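Local coordinates for protein sugar isomerase (PDB 3QC0) that binds zinc in a xylose isomerase-like TIM barrel and probably interconverts sugar isomers, at residues 171-183 and 199-212. Numbering follows the deposited sequence.
Sequences GVGVAIDVYHVWW and AILAHHICDWLVPT
Gly173 lies against Leu201 CD1 where two neighbouring parallel strands of a TIM barrel, 172-177 and 200-205, begin to pair, an example of how such strands carry metal ligands at their C-terminal ends. Next, Val174 O accepts from Leu201 N at 2.9 Å, and a beta bulge then shifts the register by one residue, bringing Ala175 beside Ala202. On the other face of the sheet Ile176 CD1 packs on Ile200, while Ile176 N donates almost straight (176°) to Ala202 O. Asp177 and His204, whose side chains cross at about a right angle, bind the zinc through OD2 and ND1, Glu142 and Glu248 completing the site; the carboxylate and imidazole planes stand 67° apart. Asp177 OD1 also caps the following helix, accepting from Tyr179 N at 2.9 Å. Tyr179 CB sits 3.6 Å from Cys206 SG, and chi1 (-155°), turning CG away from the residue's own N, lays one ring face against Trp208 CE3. Tyr179 OH is 2.7 Å from a water that accepts from Leu209 N and donates to Thr212 OG1. A leucine here would probably leave that water without its phenol partner and Trp208 with less aromatic contact. Trp182 meets the same indole, its NE1 3.6 Å from Trp208 CE3.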
loop_
_atom_site.group_PDB
_atom_site.type_symbol
_atom_site.label_atom_id
_atom_site.label_comp_id
_atom_site.label_asym_id
_atom_site.label_seq_id
_atom_site.Cartn_x
_atom_site.Cartn_y
_atom_site.Cartn_z
ATOM N N GLY A 171 -6.294 -11.436 -24.648
ATOM C CA GLY A 171 -5.878 -12.618 -23.854
ATOM C C GLY A 171 -5.395 -12.353 -22.447
ATOM O O GLY A 171 -5.123 -13.299 -21.692
ATOM N N VAL A 172 -5.331 -11.057 -22.127
ATOM C CA VAL A 172 -4.889 -10.654 -20.803
ATOM C C VAL A 172 -5.899 -9.662 -20.223
ATOM O O VAL A 172 -6.347 -8.707 -20.873
ATOM C CB VAL A 172 -3.399 -10.191 -20.775
ATOM C CG1 VAL A 172 -3.149 -8.939 -21.626
ATOM C CG2 VAL A 172 -2.914 -9.977 -19.306
ATOM N N GLY A 173 -6.286 -9.940 -18.975
ATOM C CA GLY A 173 -7.216 -9.100 -18.239
ATOM C C GLY A 173 -6.734 -8.935 -16.816
ATOM O O GLY A 173 -5.543 -9.099 -16.548
ATOM N N VAL A 174 -7.677 -8.660 -15.923
ATOM C CA VAL A 174 -7.352 -8.393 -14.519
ATOM C C VAL A 174 -8.174 -9.238 -13.551
ATOM O O VAL A 174 -9.341 -9.537 -13.804
ATOM C CB VAL A 174 -7.491 -6.854 -14.179
ATOM C CG1 VAL A 174 -6.476 -6.022 -14.972
ATOM C CG2 VAL A 174 -8.947 -6.336 -14.362
ATOM N N ALA A 175 -7.565 -9.582 -12.423
ATOM C CA ALA A 175 -8.246 -10.097 -11.256
ATOM C C ALA A 175 -8.297 -8.978 -10.224
ATOM O O ALA A 175 -7.266 -8.444 -9.831
ATOM C CB ALA A 175 -7.482 -11.319 -10.666
ATOM N N ILE A 176 -9.508 -8.652 -9.810
ATOM C CA ILE A 176 -9.747 -7.562 -8.864
ATOM C C ILE A 176 -9.994 -8.150 -7.488
ATOM O O ILE A 176 -11.050 -8.734 -7.229
ATOM C CB ILE A 176 -10.915 -6.629 -9.321
ATOM C CG1 ILE A 176 -10.697 -6.076 -10.750
ATOM C CG2 ILE A 176 -11.094 -5.472 -8.286
ATOM C CD1 ILE A 176 -11.889 -5.287 -11.295
ATOM N N ASP A 177 -8.989 -8.037 -6.618
ATOM C CA ASP A 177 -9.041 -8.587 -5.254
ATOM C C ASP A 177 -9.176 -7.406 -4.326
ATOM O O ASP A 177 -8.343 -6.509 -4.341
ATOM C CB ASP A 177 -7.762 -9.379 -5.001
ATOM C CG ASP A 177 -7.694 -10.029 -3.633
ATOM O OD1 ASP A 177 -8.274 -9.485 -2.682
ATOM O OD2 ASP A 177 -7.032 -11.096 -3.539
ATOM N N VAL A 178 -10.281 -7.361 -3.598
ATOM C CA VAL A 178 -10.597 -6.196 -2.763
ATOM C C VAL A 178 -9.474 -5.908 -1.782
ATOM O O VAL A 178 -9.248 -4.740 -1.441
ATOM C CB VAL A 178 -11.936 -6.365 -2.024
ATOM C CG1 VAL A 178 -13.083 -6.503 -3.081
ATOM C CG2 VAL A 178 -11.935 -7.558 -1.044
ATOM N N TYR A 179 -8.760 -6.937 -1.339
ATOM C CA TYR A 179 -7.682 -6.712 -0.373
ATOM C C TYR A 179 -6.620 -5.796 -0.948
ATOM O O TYR A 179 -6.046 -4.967 -0.289
ATOM C CB TYR A 179 -7.014 -8.026 0.061
ATOM C CG TYR A 179 -6.356 -7.950 1.413
ATOM C CD1 TYR A 179 -7.125 -7.844 2.569
ATOM C CD2 TYR A 179 -4.967 -7.984 1.557
ATOM C CE1 TYR A 179 -6.535 -7.752 3.822
ATOM C CE2 TYR A 179 -4.364 -7.925 2.815
ATOM C CZ TYR A 179 -5.162 -7.806 3.950
ATOM O OH TYR A 179 -4.588 -7.765 5.207
ATOM N N HIS A 180 -6.349 -5.982 -2.234
ATOM C CA HIS A 180 -5.244 -5.311 -2.884
ATOM C C HIS A 180 -5.605 -3.922 -3.391
ATOM O O HIS A 180 -4.693 -3.097 -3.614
ATOM C CB HIS A 180 -4.758 -6.153 -4.068
ATOM C CG HIS A 180 -4.253 -7.495 -3.663
ATOM N ND1 HIS A 180 -3.425 -7.664 -2.572
ATOM C CD2 HIS A 180 -4.441 -8.730 -4.202
ATOM C CE1 HIS A 180 -3.156 -8.957 -2.438
ATOM N NE2 HIS A 180 -3.753 -9.618 -3.416
ATOM N N VAL A 181 -6.905 -3.691 -3.657
ATOM C CA VAL A 181 -7.324 -2.469 -4.366
ATOM C C VAL A 181 -8.293 -1.544 -3.621
ATOM O O VAL A 181 -8.543 -0.443 -4.119
ATOM C CB VAL A 181 -7.987 -2.830 -5.767
ATOM C CG1 VAL A 181 -7.108 -3.750 -6.595
ATOM C CG2 VAL A 181 -9.414 -3.454 -5.591
ATOM N N TRP A 182 -8.861 -1.978 -2.490
ATOM C CA TRP A 182 -9.988 -1.264 -1.871
ATOM C C TRP A 182 -9.650 0.208 -1.566
ATOM O O TRP A 182 -10.528 1.060 -1.596
ATOM C CB TRP A 182 -10.457 -1.938 -0.586
ATOM C CG TRP A 182 -9.525 -1.777 0.543
ATOM C CD1 TRP A 182 -8.420 -2.500 0.808
ATOM C CD2 TRP A 182 -9.576 -0.733 1.534
ATOM N NE1 TRP A 182 -7.778 -1.994 1.924
ATOM C CE2 TRP A 182 -8.486 -0.913 2.389
ATOM C CE3 TRP A 182 -10.474 0.276 1.783
ATOM C CZ2 TRP A 182 -8.245 -0.068 3.492
ATOM C CZ3 TRP A 182 -10.244 1.129 2.834
ATOM C CH2 TRP A 182 -9.125 0.952 3.699
ATOM N N TRP A 183 -8.387 0.455 -1.235
ATOM C CA TRP A 183 -7.871 1.757 -0.792
ATOM C C TRP A 183 -7.661 2.746 -1.916
ATOM O O TRP A 183 -7.449 3.925 -1.693
ATOM C CB TRP A 183 -6.506 1.507 -0.029
ATOM C CG TRP A 183 -5.555 0.937 -0.990
ATOM C CD1 TRP A 183 -5.389 -0.401 -1.262
ATOM C CD2 TRP A 183 -4.776 1.632 -1.968
ATOM N NE1 TRP A 183 -4.553 -0.570 -2.314
ATOM C CE2 TRP A 183 -4.173 0.652 -2.789
ATOM C CE3 TRP A 183 -4.494 2.995 -2.220
ATOM C CZ2 TRP A 183 -3.339 0.969 -3.843
ATOM C CZ3 TRP A 183 -3.673 3.303 -3.274
ATOM C CH2 TRP A 183 -3.108 2.301 -4.077
ATOM N N ALA A 199 -12.076 -6.354 -19.552
ATOM C CA ALA A 199 -10.859 -6.943 -18.994
ATOM C C ALA A 199 -11.075 -7.662 -17.664
ATOM O O ALA A 199 -10.130 -8.239 -17.178
ATOM C CB ALA A 199 -9.758 -5.828 -18.814
ATOM N N ILE A 200 -12.263 -7.585 -17.049
ATOM C CA ILE A 200 -12.450 -8.148 -15.690
ATOM C C ILE A 200 -12.608 -9.658 -15.807
ATOM O O ILE A 200 -13.526 -10.162 -16.469
ATOM C CB ILE A 200 -13.609 -7.515 -14.881
ATOM C CG1 ILE A 200 -13.474 -5.974 -14.845
ATOM C CG2 ILE A 200 -13.676 -8.185 -13.454
ATOM C CD1 ILE A 200 -14.697 -5.284 -14.206
ATOM N N LEU A 201 -11.680 -10.387 -15.215
ATOM C CA LEU A 201 -11.699 -11.853 -15.246
ATOM C C LEU A 201 -12.029 -12.519 -13.923
ATOM O O LEU A 201 -12.421 -13.677 -13.910
ATOM C CB LEU A 201 -10.350 -12.383 -15.725
ATOM C CG LEU A 201 -9.967 -12.100 -17.169
ATOM C CD1 LEU A 201 -8.513 -12.407 -17.544
ATOM C CD2 LEU A 201 -10.901 -12.935 -18.104
ATOM N N ALA A 202 -11.833 -11.822 -12.804
ATOM C CA ALA A 202 -12.080 -12.417 -11.508
ATOM C C ALA A 202 -12.293 -11.320 -10.499
ATOM O O ALA A 202 -11.802 -10.193 -10.693
ATOM C CB ALA A 202 -10.911 -13.328 -11.071
ATOM N N HIS A 203 -12.979 -11.689 -9.428
ATOM C CA HIS A 203 -13.289 -10.803 -8.296
ATOM C C HIS A 203 -13.068 -11.586 -7.032
ATOM O O HIS A 203 -13.773 -12.591 -6.790
ATOM C CB HIS A 203 -14.740 -10.330 -8.411
ATOM C CG HIS A 203 -15.205 -9.472 -7.282
ATOM N ND1 HIS A 203 -16.537 -9.235 -7.036
ATOM C CD2 HIS A 203 -14.513 -8.764 -6.340
ATOM C CE1 HIS A 203 -16.650 -8.410 -6.007
ATOM N NE2 HIS A 203 -15.445 -8.150 -5.536
ATOM N N HIS A 204 -12.057 -11.192 -6.252
ATOM C CA HIS A 204 -11.731 -11.872 -5.014
ATOM C C HIS A 204 -12.218 -11.044 -3.842
ATOM O O HIS A 204 -12.023 -9.805 -3.811
ATOM C CB HIS A 204 -10.229 -12.129 -4.835
ATOM C CG HIS A 204 -9.572 -12.790 -5.995
ATOM N ND1 HIS A 204 -8.205 -12.918 -6.109
ATOM C CD2 HIS A 204 -10.107 -13.384 -7.093
ATOM C CE1 HIS A 204 -7.932 -13.557 -7.245
ATOM N NE2 HIS A 204 -9.069 -13.862 -7.845
ATOM N N ILE A 205 -12.793 -11.740 -2.863
ATOM C CA ILE A 205 -13.359 -11.108 -1.680
ATOM C C ILE A 205 -12.778 -11.633 -0.372
ATOM O O ILE A 205 -12.284 -12.743 -0.292
ATOM C CB ILE A 205 -14.899 -11.193 -1.653
ATOM C CG1 ILE A 205 -15.362 -12.650 -1.719
ATOM C CG2 ILE A 205 -15.493 -10.331 -2.780
ATOM C CD1 ILE A 205 -16.910 -12.793 -1.426
ATOM N N CYS A 206 -12.850 -10.749 0.630
ATOM C CA CYS A 206 -12.250 -10.894 1.965
ATOM C C CYS A 206 -12.432 -9.494 2.572
ATOM O O CYS A 206 -13.238 -8.717 2.073
ATOM C CB CYS A 206 -10.782 -11.326 1.921
ATOM S SG CYS A 206 -9.742 -10.191 1.011
ATOM N N ASP A 207 -11.731 -9.209 3.653
ATOM C CA ASP A 207 -11.861 -7.905 4.255
ATOM C C ASP A 207 -10.539 -7.399 4.816
ATOM O O ASP A 207 -9.607 -8.189 5.049
ATOM C CB ASP A 207 -12.942 -7.914 5.366
ATOM C CG ASP A 207 -13.818 -6.653 5.361
ATOM O OD1 ASP A 207 -13.330 -5.561 4.919
ATOM O OD2 ASP A 207 -14.994 -6.725 5.833
ATOM N N TRP A 208 -10.488 -6.083 5.000
ATOM C CA TRP A 208 -9.360 -5.392 5.593
ATOM C C TRP A 208 -9.675 -5.064 7.039
ATOM O O TRP A 208 -10.575 -4.278 7.311
ATOM C CB TRP A 208 -9.031 -4.109 4.787
ATOM C CG TRP A 208 -7.791 -3.437 5.330
ATOM C CD1 TRP A 208 -7.724 -2.566 6.397
ATOM C CD2 TRP A 208 -6.440 -3.612 4.888
ATOM N NE1 TRP A 208 -6.431 -2.169 6.597
ATOM C CE2 TRP A 208 -5.622 -2.801 5.692
ATOM C CE3 TRP A 208 -5.855 -4.303 3.860
ATOM C CZ2 TRP A 208 -4.254 -2.739 5.520
ATOM C CZ3 TRP A 208 -4.501 -4.264 3.698
ATOM C CH2 TRP A 208 -3.710 -3.459 4.503
ATOM N N LEU A 209 -8.962 -5.716 7.953
ATOM C CA LEU A 209 -9.239 -5.570 9.386
ATOM C C LEU A 209 -8.617 -4.313 9.969
ATOM O O LEU A 209 -7.573 -3.868 9.519
ATOM C CB LEU A 209 -8.746 -6.812 10.136
ATOM C CG LEU A 209 -9.370 -8.154 9.726
ATOM C CD1 LEU A 209 -8.646 -9.262 10.526
ATOM C CD2 LEU A 209 -10.903 -8.105 9.901
ATOM N N VAL A 210 -9.261 -3.804 11.021
ATOM C CA VAL A 210 -8.696 -2.717 11.820
ATOM C C VAL A 210 -8.579 -3.202 13.283
ATOM O O VAL A 210 -9.595 -3.380 13.952
ATOM C CB VAL A 210 -9.538 -1.410 11.730
ATOM C CG1 VAL A 210 -8.999 -0.338 12.722
ATOM C CG2 VAL A 210 -9.557 -0.884 10.270
ATOM N N PRO A 211 -7.350 -3.395 13.773
ATOM C CA PRO A 211 -6.073 -3.300 13.079
ATOM C C PRO A 211 -5.820 -4.531 12.221
ATOM O O PRO A 211 -6.433 -5.589 12.436
ATOM C CB PRO A 211 -5.065 -3.284 14.225
ATOM C CG PRO A 211 -5.729 -4.174 15.248
ATOM C CD PRO A 211 -7.163 -3.779 15.198
ATOM N N THR A 212 -4.918 -4.359 11.261
ATOM C CA THR A 212 -4.328 -5.492 10.558
ATOM C C THR A 212 -3.043 -5.867 11.263
ATOM O O THR A 212 -2.188 -5.020 11.536
ATOM C CB THR A 212 -4.135 -5.197 9.052
ATOM O OG1 THR A 212 -5.424 -5.132 8.421
ATOM C CG2 THR A 212 -3.242 -6.229 8.375
HETATM O O HOH W 1 -6.482 -7.249 7.124
#